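Local structure of catechol 1,2-dioxygenase (Acinetobacter sp., 1DLM) at residues A[128-133]-A[159-164]; A[221-226]-A[241-246]; A[233-238]-A[291-296]. The protein catalyses the intradiol cleavage of catechol by molecular oxygen to cis,cis-muconate at a ferric iron, as a homodimer in the beta-ketoadipate pathway. All coordinates share one frame; numbering follows the deposited sequence.

How the interactions relate
Interaction 2 is the buried one of the three: two neighbouring strands of the hairpin 220-230/237-243 pair there, and two of the iron ligands sit on the first. Interaction 1 lies at the surface, where an aspartate of one loop grips the turn that leads to Tyr164, a third ligand; the two contacts meet at the metal, Tyr164 OH lying 2.8 Å from His226 NE2. Interaction 3 is partly buried, its centre about 23 Å from that of interaction 2. It uses the approach to strand 237-243 and Leu237, whereas that strand's end serves interaction 2. Strand pairing makes interaction 2, a carboxylate on a backbone N-H interaction 1, an arginine on a threonine hydroxyl interaction 3.

Interaction 1 (A[128-133]-A[159-164]); sequences DPNGHT and NTKGFY. With FE (Fe (III) ion), chain C.
The carboxylate oxygen OD2 of Asp128 takes the backbone N-H of Thr160, with OD2 2.9 Å from N, in an almost straight bond (171° at the hydrogen) that comes in nearly along the C-O axis. The hydroxyl of the same threonine lies against both carboxylate oxygens, OG1 being 2.8 Å from OD1 and 2.8 Å from OD2, so its proton has two acceptors to choose from. With chi1 at 57°, Thr160 places OG1 between its own backbone N and carbonyl carbon, and main chain and side chain present themselves together to the one aspartate. The methyl CG2, the other branch, rests 3.5 Å from Asn130 O. Lys161 brings its CE to 3.9 Å from Asp128 OD1, but the charged NZ stops at 5.2 Å, too far for a salt bridge.

Within 159-164, Asn159 OD1 receives two backbone N-H groups, from Lys161 (N to OD1 2.7 Å) and Phe163, which approach from opposite faces of the amide plane and should fix its rotation. Asp128 OD1 also takes a weak bond from Asn130 N within its own turn. Beyond Phe163 the chain reaches Tyr164, whose OH binds iron(III) at 1.8 Å. Two type I turns, 128-131 and 159-162, are clasped here, the second carrying an Asx turn at Asn159 on the approach to the tyrosine ligand of an intradiol dioxygenase iron site.

Interaction 2 (A[221-226]-A[241-246]); sequences RPAHIH and INVAGD. With FE (Fe (III) ion), chain C.
Ala223 N donates to the Asp246 carboxylate, with N 2.9 Å from OD2 and an angle of 169° at the hydrogen; the donor stands well above the carboxylate plane. Asp246 CG lies anti to the backbone N (chi1 -168°), which swings the carboxylate over to the loop residues Pro222 and Ala223, while OD1 is taken by Tyr248 N just beyond the segment. Next along, Val243 N meets Ala223 O at 3.1 Å. Ile225 and Ile241 then form the hydrogen-bonded antiparallel pair: Ile225 N reaches Ile241 O at 2.9 Å and Ile241 N returns to Ile225 O, both in the carbonyl planes. Between these bonds His224 faces Asn242 as a non-hydrogen-bonded pair.

The His224 ring is held from two residues back. Its ND1 gives an N-H to Pro222 O over 2.7 Å, in the plane of the ring and nearly straight (173°), a bond consistent with the ring orientation that puts NE2 2.2 Å from the iron. His226 NE2 binds the same iron(III) at 2.0 Å, and the two imidazoles share that metal with Tyr164, Tyr200 and a water. The guanidinium of Arg221 lays one face over His224 CE1 and has that water at its edge; its NH2 is held by a salt bridge to Asp252.

Packing follows the strands outward. Ile225 and Ile241 lie side by side on one face, CB of the first 3.8 Å from CG1 of the second, while Ile225 also touches Leu134 and Leu136 of strand 133-141. Ala223 CB meets Val243 CG2, and Pro222 CG lies against Asn242 OD1, the two side chains meeting at a slant. A type II turn from Val243 to Asp246 brings Asp246 back beside Pro222 and Ala223. This is a beta hairpin whose His-X-His strand supplies both histidine ligands of the intradiol dioxygenase iron site.

Interaction 3 (A[233-238]-A[291-296]); sequences GHRKLT and KLTRLV
Arg235 and Thr293 are brought together by their torsions: Arg235 CG is anti to its carbonyl carbon (chi1 -61°) and the chain bends at chi3, while Thr293 OG1, at a chi1 of 58°, sits between its own backbone N and carbonyl carbon. The guanidinium thereby reaches the hydroxyl side-on, with OG1 in its plane, 2.8 Å from NE and 3.1 Å from NH2. Two nitrogens on one oxygen hold the flat group in position, and NH1 is engaged beyond the contact in a salt bridge to Asp92. The main chains are tied as well. Arg235 N donates to Thr293 O over 2.9 Å, and His234 ND1 adds a weak bond to that same carbonyl, which lies at the edge of the imidazole. Leu295 N gives another weak bond to Gly233 O.

A single bridge at His234 and Arg294 thus joins the chain that leads into strand 237-243 to the loop leaving strand 283-291, at the end of the catalytic domain's beta sheet away from the iron. A water donates to Arg235 O at 2.9 Å and accepts from Thr293 N, adding a water-mediated link between the two backbones.

Side-chain carbons pack on both flanks. Leu292 CD2 meets Leu237 CB at 3.8 Å, and Leu292 CB lies near His234 ND1, the leucine and histidine side chains crossing at about a right angle; Val229 of strand 220-230 also touches Leu292. On the other flank Leu295 CD2 rests 3.5 Å from His234 O, and Arg235 CG lies against Arg294 O. The Arg294 side chain leads off to a salt bridge with Asp144.

Interaction 1 (A[128-133]-A[159-164])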
ATOM      1  N   ASP A 128       9.254 -13.885 -31.356  1.00 38.15           N
ATOM      2  CA  ASP A 128       9.637 -12.479 -31.406  1.00 38.49           C
ATOM      3  C   ASP A 128      10.160 -12.134 -32.793  1.00 39.96           C
ATOM      4  O   ASP A 128      11.212 -12.621 -33.205  1.00 40.21           O
ATOM      5  CB  ASP A 128      10.722 -12.168 -30.378  1.00 39.24           C
ATOM      6  CG  ASP A 128      10.841 -10.689 -30.108  1.00 41.41           C
ATOM      7  OD1 ASP A 128      10.728  -9.899 -31.069  1.00 42.59           O
ATOM      8  OD2 ASP A 128      11.057 -10.311 -28.940  1.00 43.80           O
ATOM      9  N   PRO A 129       9.452 -11.252 -33.517  1.00 40.38           N
ATOM     10  CA  PRO A 129       9.846 -10.849 -34.869  1.00 39.83           C
ATOM     11  C   PRO A 129      11.239 -10.246 -34.969  1.00 38.63           C
ATOM     12  O   PRO A 129      11.997 -10.577 -35.875  1.00 39.03           O
ATOM     13  CB  PRO A 129       8.760  -9.843 -35.245  1.00 41.28           C
ATOM     14  CG  PRO A 129       7.564 -10.336 -34.442  1.00 42.38           C
ATOM     15  CD  PRO A 129       8.251 -10.511 -33.111  1.00 40.30           C
ATOM     16  N   ASN A 130      11.575  -9.369 -34.032  1.00 36.80           N
ATOM     17  CA  ASN A 130      12.871  -8.704 -34.043  1.00 34.93           C
ATOM     18  C   ASN A 130      13.855  -9.344 -33.084  1.00 31.88           C
ATOM     19  O   ASN A 130      14.873  -8.749 -32.754  1.00 31.43           O
ATOM     20  CB  ASN A 130      12.683  -7.233 -33.684  1.00 38.71           C
ATOM     21  CG  ASN A 130      11.533  -6.600 -34.444  1.00 42.84           C
ATOM     22  OD1 ASN A 130      11.536  -6.563 -35.676  1.00 45.37           O
ATOM     23  ND2 ASN A 130      10.536  -6.108 -33.714  1.00 44.19           N
ATOM     24  N   GLY A 131      13.554 -10.554 -32.635  1.00 29.63           N
ATOM     25  CA  GLY A 131      14.454 -11.220 -31.715  1.00 29.43           C
ATOM     26  C   GLY A 131      15.783 -11.512 -32.377  1.00 28.76           C
ATOM     27  O   GLY A 131      15.820 -11.993 -33.505  1.00 29.46           O
ATOM     28  N   HIS A 132      16.874 -11.215 -31.683  1.00 27.40           N
ATOM     29  CA  HIS A 132      18.205 -11.462 -32.217  1.00 26.53           C
ATOM     30  C   HIS A 132      18.809 -12.631 -31.449  1.00 26.13           C
ATOM     31  O   HIS A 132      18.913 -12.592 -30.226  1.00 25.93           O
ATOM     32  CB  HIS A 132      19.079 -10.216 -32.060  1.00 27.88           C
ATOM     33  CG  HIS A 132      20.443 -10.352 -32.662  1.00 30.29           C
ATOM     34  ND1 HIS A 132      20.644 -10.625 -33.996  1.00 32.52           N
ATOM     35  CD2 HIS A 132      21.675 -10.247 -32.110  1.00 31.61           C
ATOM     36  CE1 HIS A 132      21.941 -10.683 -34.241  1.00 32.92           C
ATOM     37  NE2 HIS A 132      22.589 -10.458 -33.114  1.00 31.25           N
ATOM     38  N   THR A 133      19.202 -13.671 -32.175  1.00 25.09           N
ATOM     39  CA  THR A 133      19.769 -14.863 -31.567  1.00 24.00           C
ATOM     40  C   THR A 133      20.928 -14.583 -30.628  1.00 22.84           C
ATOM     41  O   THR A 133      21.836 -13.817 -30.955  1.00 23.76           O
ATOM     42  CB  THR A 133      20.240 -15.846 -32.640  1.00 24.46           C
ATOM     43  OG1 THR A 133      19.125 -16.203 -33.457  1.00 21.79           O
ATOM     44  CG2 THR A 133      20.814 -17.110 -32.010  1.00 26.31           C
ATOM     45  N   ASN A 159      11.778 -10.130 -23.830  1.00 19.62           N
ATOM     46  CA  ASN A 159      11.998 -10.185 -25.266  1.00 22.00           C
ATOM     47  C   ASN A 159      12.443  -8.799 -25.710  1.00 23.30           C
ATOM     48  O   ASN A 159      12.845  -7.982 -24.880  1.00 25.64           O
ATOM     49  CB  ASN A 159      10.730 -10.603 -26.028  1.00 24.13           C
ATOM     50  CG  ASN A 159       9.549  -9.692 -25.762  1.00 26.57           C
ATOM     51  OD1 ASN A 159       9.716  -8.497 -25.504  1.00 26.29           O
ATOM     52  ND2 ASN A 159       8.341 -10.243 -25.859  1.00 24.83           N
ATOM     53  N   THR A 160      12.360  -8.519 -27.008  1.00 23.29           N
ATOM     54  CA  THR A 160      12.800  -7.230 -27.535  1.00 23.70           C
ATOM     55  C   THR A 160      11.875  -6.058 -27.247  1.00 25.84           C
ATOM     56  O   THR A 160      12.266  -4.901 -27.419  1.00 26.07           O
ATOM     57  CB  THR A 160      13.040  -7.311 -29.045  1.00 24.26           C
ATOM     58  OG1 THR A 160      11.836  -7.745 -29.692  1.00 26.39           O
ATOM     59  CG2 THR A 160      14.185  -8.283 -29.348  1.00 21.47           C
ATOM     60  N   LYS A 161      10.650  -6.353 -26.820  1.00 26.87           N
ATOM     61  CA  LYS A 161       9.689  -5.308 -26.476  1.00 27.98           C
ATOM     62  C   LYS A 161       9.736  -5.049 -24.971  1.00 27.87           C
ATOM     63  O   LYS A 161       9.038  -4.171 -24.466  1.00 29.84           O
ATOM     64  CB  LYS A 161       8.262  -5.701 -26.897  1.00 30.98           C
ATOM     65  CG  LYS A 161       8.033  -5.753 -28.415  1.00 35.81           C
ATOM     66  CD  LYS A 161       8.028  -7.180 -28.970  1.00 38.41           C
ATOM     67  CE  LYS A 161       7.984  -7.203 -30.505  1.00 40.51           C
ATOM     68  NZ  LYS A 161       6.845  -6.430 -31.080  1.00 44.78           N
ATOM     69  N   GLY A 162      10.561  -5.822 -24.266  1.00 25.91           N
ATOM     70  CA  GLY A 162      10.707  -5.663 -22.830  1.00 25.24           C
ATOM     71  C   GLY A 162       9.702  -6.400 -21.953  1.00 26.00           C
ATOM     72  O   GLY A 162       9.539  -6.055 -20.775  1.00 25.82           O
ATOM     73  N   PHE A 163       9.032  -7.413 -22.500  1.00 24.42           N
ATOM     74  CA  PHE A 163       8.048  -8.171 -21.723  1.00 25.23           C
ATOM     75  C   PHE A 163       8.517  -9.586 -21.417  1.00 22.79           C
ATOM     76  O   PHE A 163       9.175 -10.225 -22.244  1.00 21.92           O
ATOM     77  CB  PHE A 163       6.713  -8.260 -22.468  1.00 27.65           C
ATOM     78  CG  PHE A 163       6.129  -6.932 -22.819  1.00 31.13           C
ATOM     79  CD1 PHE A 163       5.817  -6.013 -21.826  1.00 33.16           C
ATOM     80  CD2 PHE A 163       5.909  -6.589 -24.147  1.00 32.53           C
ATOM     81  CE1 PHE A 163       5.290  -4.763 -22.150  1.00 35.05           C
ATOM     82  CE2 PHE A 163       5.386  -5.348 -24.480  1.00 34.71           C
ATOM     83  CZ  PHE A 163       5.074  -4.431 -23.478  1.00 35.13           C
ATOM     84  N   TYR A 164       8.179 -10.058 -20.221  1.00 20.72           N
ATOM     85  CA  TYR A 164       8.508 -11.409 -19.797  1.00 20.98           C
ATOM     86  C   TYR A 164       7.244 -12.239 -19.959  1.00 21.36           C
ATOM     87  O   TYR A 164       6.135 -11.709 -19.867  1.00 21.69           O
ATOM     88  CB  TYR A 164       8.880 -11.469 -18.317  1.00 20.47           C
ATOM     89  CG  TYR A 164      10.158 -10.783 -17.905  1.00 20.03           C
ATOM     90  CD1 TYR A 164      10.279  -9.390 -17.936  1.00 19.77           C
ATOM     91  CD2 TYR A 164      11.228 -11.530 -17.410  1.00 17.57           C
ATOM     92  CE1 TYR A 164      11.437  -8.761 -17.479  1.00 17.67           C
ATOM     93  CE2 TYR A 164      12.381 -10.917 -16.952  1.00 17.15           C
ATOM     94  CZ  TYR A 164      12.481  -9.535 -16.989  1.00 17.91           C
ATOM     95  OH  TYR A 164      13.638  -8.944 -16.555  1.00 19.34           O
TER
HETATM   96 FE    FE C 400      14.124  -8.156 -15.067  1.00 21.73          FE
HETATM   97  O   HOH W   1      12.641  -7.889 -13.199  1.00 15.92           O

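Interaction 2 (A[221-226]-A[241-246])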
ATOM      1  N   ARG A 221      14.966   0.163 -16.870  1.00 20.74           N
ATOM      2  CA  ARG A 221      16.000  -0.792 -16.511  1.00 19.73           C
ATOM      3  C   ARG A 221      16.776  -1.143 -17.776  1.00 18.52           C
ATOM      4  O   ARG A 221      16.192  -1.271 -18.857  1.00 17.90           O
ATOM      5  CB  ARG A 221      15.401  -2.084 -15.945  1.00 19.47           C
ATOM      6  CG  ARG A 221      14.482  -1.919 -14.757  1.00 19.32           C
ATOM      7  CD  ARG A 221      14.512  -3.184 -13.932  1.00 18.15           C
ATOM      8  NE  ARG A 221      15.843  -3.346 -13.359  1.00 21.68           N
ATOM      9  CZ  ARG A 221      16.259  -4.420 -12.701  1.00 23.95           C
ATOM     10  NH1 ARG A 221      15.452  -5.460 -12.535  1.00 25.83           N
ATOM     11  NH2 ARG A 221      17.495  -4.452 -12.222  1.00 27.11           N
ATOM     12  N   PRO A 222      18.106  -1.266 -17.671  1.00 17.27           N
ATOM     13  CA  PRO A 222      18.898  -1.618 -18.852  1.00 18.99           C
ATOM     14  C   PRO A 222      18.610  -3.095 -19.188  1.00 19.47           C
ATOM     15  O   PRO A 222      18.063  -3.827 -18.354  1.00 20.23           O
ATOM     16  CB  PRO A 222      20.329  -1.397 -18.366  1.00 17.81           C
ATOM     17  CG  PRO A 222      20.219  -1.825 -16.897  1.00 17.39           C
ATOM     18  CD  PRO A 222      18.991  -1.030 -16.511  1.00 17.34           C
ATOM     19  N   ALA A 223      18.957  -3.537 -20.394  1.00 18.62           N
ATOM     20  CA  ALA A 223      18.715  -4.926 -20.767  1.00 16.44           C
ATOM     21  C   ALA A 223      19.517  -5.825 -19.824  1.00 15.66           C
ATOM     22  O   ALA A 223      20.677  -5.546 -19.526  1.00 13.91           O
ATOM     23  CB  ALA A 223      19.122  -5.166 -22.203  1.00 15.75           C
ATOM     24  N   HIS A 224      18.887  -6.889 -19.337  1.00 14.52           N
ATOM     25  CA  HIS A 224      19.557  -7.791 -18.405  1.00 14.49           C
ATOM     26  C   HIS A 224      18.960  -9.191 -18.415  1.00 15.30           C
ATOM     27  O   HIS A 224      17.862  -9.423 -18.933  1.00 13.38           O
ATOM     28  CB  HIS A 224      19.466  -7.254 -16.986  1.00 12.30           C
ATOM     29  CG  HIS A 224      18.062  -7.077 -16.511  1.00 12.42           C
ATOM     30  ND1 HIS A 224      17.267  -6.031 -16.924  1.00 11.62           N
ATOM     31  CD2 HIS A 224      17.277  -7.869 -15.741  1.00 12.44           C
ATOM     32  CE1 HIS A 224      16.052  -6.182 -16.428  1.00 10.96           C
ATOM     33  NE2 HIS A 224      16.031  -7.290 -15.707  1.00 14.09           N
ATOM     34  N   ILE A 225      19.693 -10.112 -17.803  1.00 15.67           N
ATOM     35  CA  ILE A 225      19.274 -11.502 -17.740  1.00 16.01           C
ATOM     36  C   ILE A 225      19.398 -11.969 -16.297  1.00 16.16           C
ATOM     37  O   ILE A 225      20.450 -11.829 -15.671  1.00 17.01           O
ATOM     38  CB  ILE A 225      20.152 -12.377 -18.668  1.00 15.42           C
ATOM     39  CG1 ILE A 225      20.098 -11.818 -20.098  1.00 14.01           C
ATOM     40  CG2 ILE A 225      19.671 -13.830 -18.630  1.00 15.73           C
ATOM     41  CD1 ILE A 225      21.001 -12.536 -21.095  1.00 13.79           C
ATOM     42  N   HIS A 226      18.304 -12.510 -15.785  1.00 15.71           N
ATOM     43  CA  HIS A 226      18.215 -12.970 -14.409  1.00 16.64           C
ATOM     44  C   HIS A 226      18.743 -14.383 -14.213  1.00 16.19           C
ATOM     45  O   HIS A 226      18.541 -15.252 -15.057  1.00 16.60           O
ATOM     46  CB  HIS A 226      16.752 -12.930 -13.961  1.00 16.57           C
ATOM     47  CG  HIS A 226      16.158 -11.555 -13.929  1.00 16.65           C
ATOM     48  ND1 HIS A 226      16.316 -10.699 -12.860  1.00 14.44           N
ATOM     49  CD2 HIS A 226      15.411 -10.887 -14.840  1.00 14.69           C
ATOM     50  CE1 HIS A 226      15.692  -9.563 -13.115  1.00 13.03           C
ATOM     51  NE2 HIS A 226      15.136  -9.651 -14.310  1.00 13.47           N
ATOM     52  N   ILE A 241      23.026 -10.415 -15.216  1.00 18.19           N
ATOM     53  CA  ILE A 241      24.076  -9.844 -16.020  1.00 19.78           C
ATOM     54  C   ILE A 241      23.420  -8.738 -16.807  1.00 18.53           C
ATOM     55  O   ILE A 241      22.234  -8.816 -17.151  1.00 16.81           O
ATOM     56  CB  ILE A 241      24.760 -10.884 -16.946  1.00 19.52           C
ATOM     57  CG1 ILE A 241      23.760 -11.537 -17.896  1.00 17.89           C
ATOM     58  CG2 ILE A 241      25.440 -11.937 -16.089  1.00 22.52           C
ATOM     59  CD1 ILE A 241      24.366 -12.718 -18.668  1.00 15.72           C
ATOM     60  N   ASN A 242      24.195  -7.685 -17.021  1.00 18.79           N
ATOM     61  CA  ASN A 242      23.758  -6.511 -17.754  1.00 20.73           C
ATOM     62  C   ASN A 242      24.422  -6.543 -19.106  1.00 20.59           C
ATOM     63  O   ASN A 242      25.625  -6.788 -19.197  1.00 21.41           O
ATOM     64  CB  ASN A 242      24.196  -5.239 -17.018  1.00 22.93           C
ATOM     65  CG  ASN A 242      23.350  -4.943 -15.810  1.00 26.11           C
ATOM     66  OD1 ASN A 242      22.239  -4.448 -15.943  1.00 29.76           O
ATOM     67  ND2 ASN A 242      23.858  -5.265 -14.621  1.00 26.21           N
ATOM     68  N   VAL A 243      23.645  -6.309 -20.153  1.00 20.96           N
ATOM     69  CA  VAL A 243      24.209  -6.281 -21.483  1.00 21.49           C
ATOM     70  C   VAL A 243      24.995  -4.967 -21.590  1.00 22.99           C
ATOM     71  O   VAL A 243      24.447  -3.871 -21.420  1.00 22.32           O
ATOM     72  CB  VAL A 243      23.108  -6.345 -22.554  1.00 22.40           C
ATOM     73  CG1 VAL A 243      23.732  -6.309 -23.934  1.00 21.96           C
ATOM     74  CG2 VAL A 243      22.287  -7.621 -22.373  1.00 18.72           C
ATOM     75  N   ALA A 244      26.291  -5.083 -21.847  1.00 23.19           N
ATOM     76  CA  ALA A 244      27.139  -3.909 -21.962  1.00 22.90           C
ATOM     77  C   ALA A 244      26.682  -3.017 -23.117  1.00 23.60           C
ATOM     78  O   ALA A 244      26.195  -3.495 -24.141  1.00 22.09           O
ATOM     79  CB  ALA A 244      28.596  -4.341 -22.156  1.00 20.00           C
ATOM     80  N   GLY A 245      26.822  -1.711 -22.935  1.00 25.31           N
ATOM     81  CA  GLY A 245      26.429  -0.785 -23.979  1.00 26.98           C
ATOM     82  C   GLY A 245      25.032  -0.228 -23.825  1.00 29.10           C
ATOM     83  O   GLY A 245      24.653   0.692 -24.551  1.00 28.91           O
ATOM     84  N   ASP A 246      24.254  -0.767 -22.887  1.00 28.75           N
ATOM     85  CA  ASP A 246      22.900  -0.275 -22.697  1.00 26.98           C
ATOM     86  C   ASP A 246      22.974   1.130 -22.117  1.00 27.95           C
ATOM     87  O   ASP A 246      23.777   1.394 -21.225  1.00 29.79           O
ATOM     88  CB  ASP A 246      22.120  -1.173 -21.744  1.00 24.62           C
ATOM     89  CG  ASP A 246      20.637  -0.861 -21.743  1.00 23.60           C
ATOM     90  OD1 ASP A 246      20.242   0.154 -21.136  1.00 23.36           O
ATOM     91  OD2 ASP A 246      19.863  -1.609 -22.372  1.00 22.24           O
TER
HETATM   92 FE    FE C 400      14.124  -8.156 -15.067  1.00 21.73          FE
HETATM   93  O   HOH W   2      23.085  -3.147 -19.019  1.00 30.46           O
HETATM   94  O   HOH W   1      12.641  -7.889 -13.199  1.00 15.92           O

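Interaction 3 (A[233-238]-A[291-296])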
ATOM      1  N   GLY A 233      25.547 -28.227  -0.915  1.00 23.35           N
ATOM      2  CA  GLY A 233      26.716 -27.715  -0.221  1.00 23.14           C
ATOM      3  C   GLY A 233      26.976 -26.238  -0.452  1.00 23.05           C
ATOM      4  O   GLY A 233      27.950 -25.695   0.074  1.00 23.33           O
ATOM      5  N   HIS A 234      26.100 -25.579  -1.210  1.00 22.61           N
ATOM      6  CA  HIS A 234      26.272 -24.157  -1.525  1.00 23.13           C
ATOM      7  C   HIS A 234      25.034 -23.318  -1.300  1.00 22.06           C
ATOM      8  O   HIS A 234      23.913 -23.829  -1.312  1.00 21.25           O
ATOM      9  CB  HIS A 234      26.687 -24.010  -2.981  1.00 24.94           C
ATOM     10  CG  HIS A 234      27.988 -24.670  -3.300  1.00 26.46           C
ATOM     11  ND1 HIS A 234      29.204 -24.075  -3.046  1.00 27.22           N
ATOM     12  CD2 HIS A 234      28.262 -25.901  -3.792  1.00 24.68           C
ATOM     13  CE1 HIS A 234      30.173 -24.911  -3.372  1.00 26.48           C
ATOM     14  NE2 HIS A 234      29.627 -26.025  -3.826  1.00 25.06           N
ATOM     15  N   ARG A 235      25.241 -22.020  -1.106  1.00 22.17           N
ATOM     16  CA  ARG A 235      24.122 -21.107  -0.898  1.00 20.58           C
ATOM     17  C   ARG A 235      23.501 -20.820  -2.256  1.00 19.59           C
ATOM     18  O   ARG A 235      24.158 -20.980  -3.289  1.00 19.21           O
ATOM     19  CB  ARG A 235      24.599 -19.800  -0.251  1.00 20.88           C
ATOM     20  CG  ARG A 235      25.236 -19.990   1.126  1.00 21.80           C
ATOM     21  CD  ARG A 235      25.455 -18.669   1.831  1.00 19.57           C
ATOM     22  NE  ARG A 235      26.342 -17.788   1.084  1.00 17.11           N
ATOM     23  CZ  ARG A 235      26.647 -16.552   1.466  1.00 20.21           C
ATOM     24  NH1 ARG A 235      26.134 -16.053   2.581  1.00 21.10           N
ATOM     25  NH2 ARG A 235      27.458 -15.812   0.728  1.00 18.52           N
ATOM     26  N   LYS A 236      22.237 -20.415  -2.265  1.00 18.14           N
ATOM     27  CA  LYS A 236      21.571 -20.118  -3.526  1.00 19.72           C
ATOM     28  C   LYS A 236      21.993 -18.721  -3.958  1.00 21.36           C
ATOM     29  O   LYS A 236      21.919 -17.769  -3.171  1.00 22.25           O
ATOM     30  CB  LYS A 236      20.047 -20.187  -3.371  1.00 20.00           C
ATOM     31  CG  LYS A 236      19.305 -20.103  -4.697  1.00 21.73           C
ATOM     32  CD  LYS A 236      17.813 -20.295  -4.517  1.00 25.28           C
ATOM     33  CE  LYS A 236      17.095 -20.319  -5.865  1.00 26.72           C
ATOM     34  NZ  LYS A 236      15.650 -20.671  -5.730  1.00 29.27           N
ATOM     35  N   LEU A 237      22.462 -18.613  -5.198  1.00 19.96           N
ATOM     36  CA  LEU A 237      22.904 -17.340  -5.741  1.00 19.47           C
ATOM     37  C   LEU A 237      21.834 -16.677  -6.604  1.00 18.86           C
ATOM     38  O   LEU A 237      21.266 -17.301  -7.504  1.00 16.77           O
ATOM     39  CB  LEU A 237      24.177 -17.538  -6.571  1.00 20.68           C
ATOM     40  CG  LEU A 237      24.693 -16.321  -7.350  1.00 21.69           C
ATOM     41  CD1 LEU A 237      25.043 -15.190  -6.400  1.00 22.59           C
ATOM     42  CD2 LEU A 237      25.908 -16.727  -8.158  1.00 22.08           C
ATOM     43  N   THR A 238      21.552 -15.413  -6.303  1.00 18.08           N
ATOM     44  CA  THR A 238      20.592 -14.630  -7.073  1.00 17.67           C
ATOM     45  C   THR A 238      21.440 -13.524  -7.652  1.00 18.46           C
ATOM     46  O   THR A 238      22.138 -12.820  -6.913  1.00 19.65           O
ATOM     47  CB  THR A 238      19.504 -13.983  -6.200  1.00 16.31           C
ATOM     48  OG1 THR A 238      18.732 -15.004  -5.563  1.00 15.61           O
ATOM     49  CG2 THR A 238      18.574 -13.121  -7.055  1.00 17.41           C
ATOM     50  N   LYS A 291      30.479 -18.301  -9.726  1.00 23.89           N
ATOM     51  CA  LYS A 291      31.128 -19.059  -8.664  1.00 23.39           C
ATOM     52  C   LYS A 291      30.252 -18.944  -7.415  1.00 22.58           C
ATOM     53  O   LYS A 291      29.876 -17.843  -6.997  1.00 20.91           O
ATOM     54  CB  LYS A 291      32.528 -18.532  -8.374  1.00 24.45           C
ATOM     55  CG  LYS A 291      33.257 -19.392  -7.363  1.00 28.61           C
ATOM     56  CD  LYS A 291      34.648 -18.880  -7.095  1.00 31.26           C
ATOM     57  CE  LYS A 291      35.372 -19.761  -6.095  1.00 33.22           C
ATOM     58  NZ  LYS A 291      36.739 -19.236  -5.836  1.00 34.77           N
ATOM     59  N   LEU A 292      29.928 -20.095  -6.835  1.00 22.19           N
ATOM     60  CA  LEU A 292      29.065 -20.180  -5.669  1.00 22.32           C
ATOM     61  C   LEU A 292      29.823 -20.189  -4.338  1.00 23.82           C
ATOM     62  O   LEU A 292      30.996 -20.549  -4.284  1.00 25.84           O
ATOM     63  CB  LEU A 292      28.203 -21.444  -5.776  1.00 20.67           C
ATOM     64  CG  LEU A 292      27.401 -21.641  -7.070  1.00 19.42           C
ATOM     65  CD1 LEU A 292      26.543 -22.872  -6.933  1.00 19.61           C
ATOM     66  CD2 LEU A 292      26.533 -20.434  -7.349  1.00 20.67           C
ATOM     67  N   THR A 293      29.141 -19.790  -3.267  1.00 23.93           N
ATOM     68  CA  THR A 293      29.739 -19.777  -1.937  1.00 23.34           C
ATOM     69  C   THR A 293      29.173 -20.935  -1.116  1.00 23.96           C
ATOM     70  O   THR A 293      28.063 -21.411  -1.372  1.00 22.78           O
ATOM     71  CB  THR A 293      29.448 -18.461  -1.187  1.00 22.83           C
ATOM     72  OG1 THR A 293      28.033 -18.277  -1.075  1.00 22.98           O
ATOM     73  CG2 THR A 293      30.046 -17.279  -1.920  1.00 21.71           C
ATOM     74  N   ARG A 294      29.947 -21.384  -0.133  1.00 26.08           N
ATOM     75  CA  ARG A 294      29.522 -22.480   0.728  1.00 29.34           C
ATOM     76  C   ARG A 294      28.488 -22.073   1.763  1.00 28.87           C
ATOM     77  O   ARG A 294      28.371 -20.900   2.126  1.00 26.20           O
ATOM     78  CB  ARG A 294      30.705 -23.081   1.496  1.00 33.69           C
ATOM     79  CG  ARG A 294      31.641 -23.950   0.708  1.00 39.98           C
ATOM     80  CD  ARG A 294      32.431 -24.829   1.672  1.00 45.49           C
ATOM     81  NE  ARG A 294      33.374 -25.698   0.979  1.00 50.81           N
ATOM     82  CZ  ARG A 294      34.483 -25.279   0.378  1.00 52.76           C
ATOM     83  NH1 ARG A 294      34.804 -23.990   0.382  1.00 52.99           N
ATOM     84  NH2 ARG A 294      35.276 -26.155  -0.226  1.00 54.66           N
ATOM     85  N   LEU A 295      27.760 -23.075   2.246  1.00 30.15           N
ATOM     86  CA  LEU A 295      26.758 -22.887   3.289  1.00 31.14           C
ATOM     87  C   LEU A 295      27.479 -22.410   4.550  1.00 33.09           C
ATOM     88  O   LEU A 295      28.669 -22.688   4.732  1.00 32.97           O
ATOM     89  CB  LEU A 295      26.060 -24.211   3.595  1.00 27.11           C
ATOM     90  CG  LEU A 295      25.223 -24.861   2.495  1.00 26.61           C
ATOM     91  CD1 LEU A 295      24.747 -26.216   2.974  1.00 24.24           C
ATOM     92  CD2 LEU A 295      24.038 -23.974   2.141  1.00 23.34           C
ATOM     93  N   VAL A 296      26.763 -21.685   5.406  1.00 34.60           N
ATOM     94  CA  VAL A 296      27.338 -21.191   6.655  1.00 36.37           C
ATOM     95  C   VAL A 296      26.888 -22.152   7.742  1.00 35.92           C
ATOM     96  O   VAL A 296      25.710 -22.197   8.095  1.00 35.35           O
ATOM     97  CB  VAL A 296      26.844 -19.771   6.994  1.00 37.67           C
ATOM     98  CG1 VAL A 296      27.428 -19.330   8.329  1.00 38.80           C
ATOM     99  CG2 VAL A 296      27.249 -18.805   5.892  1.00 35.87           C
TER
HETATM  100  O   HOH W   3      26.448 -19.292  -3.677  1.00 27.23           O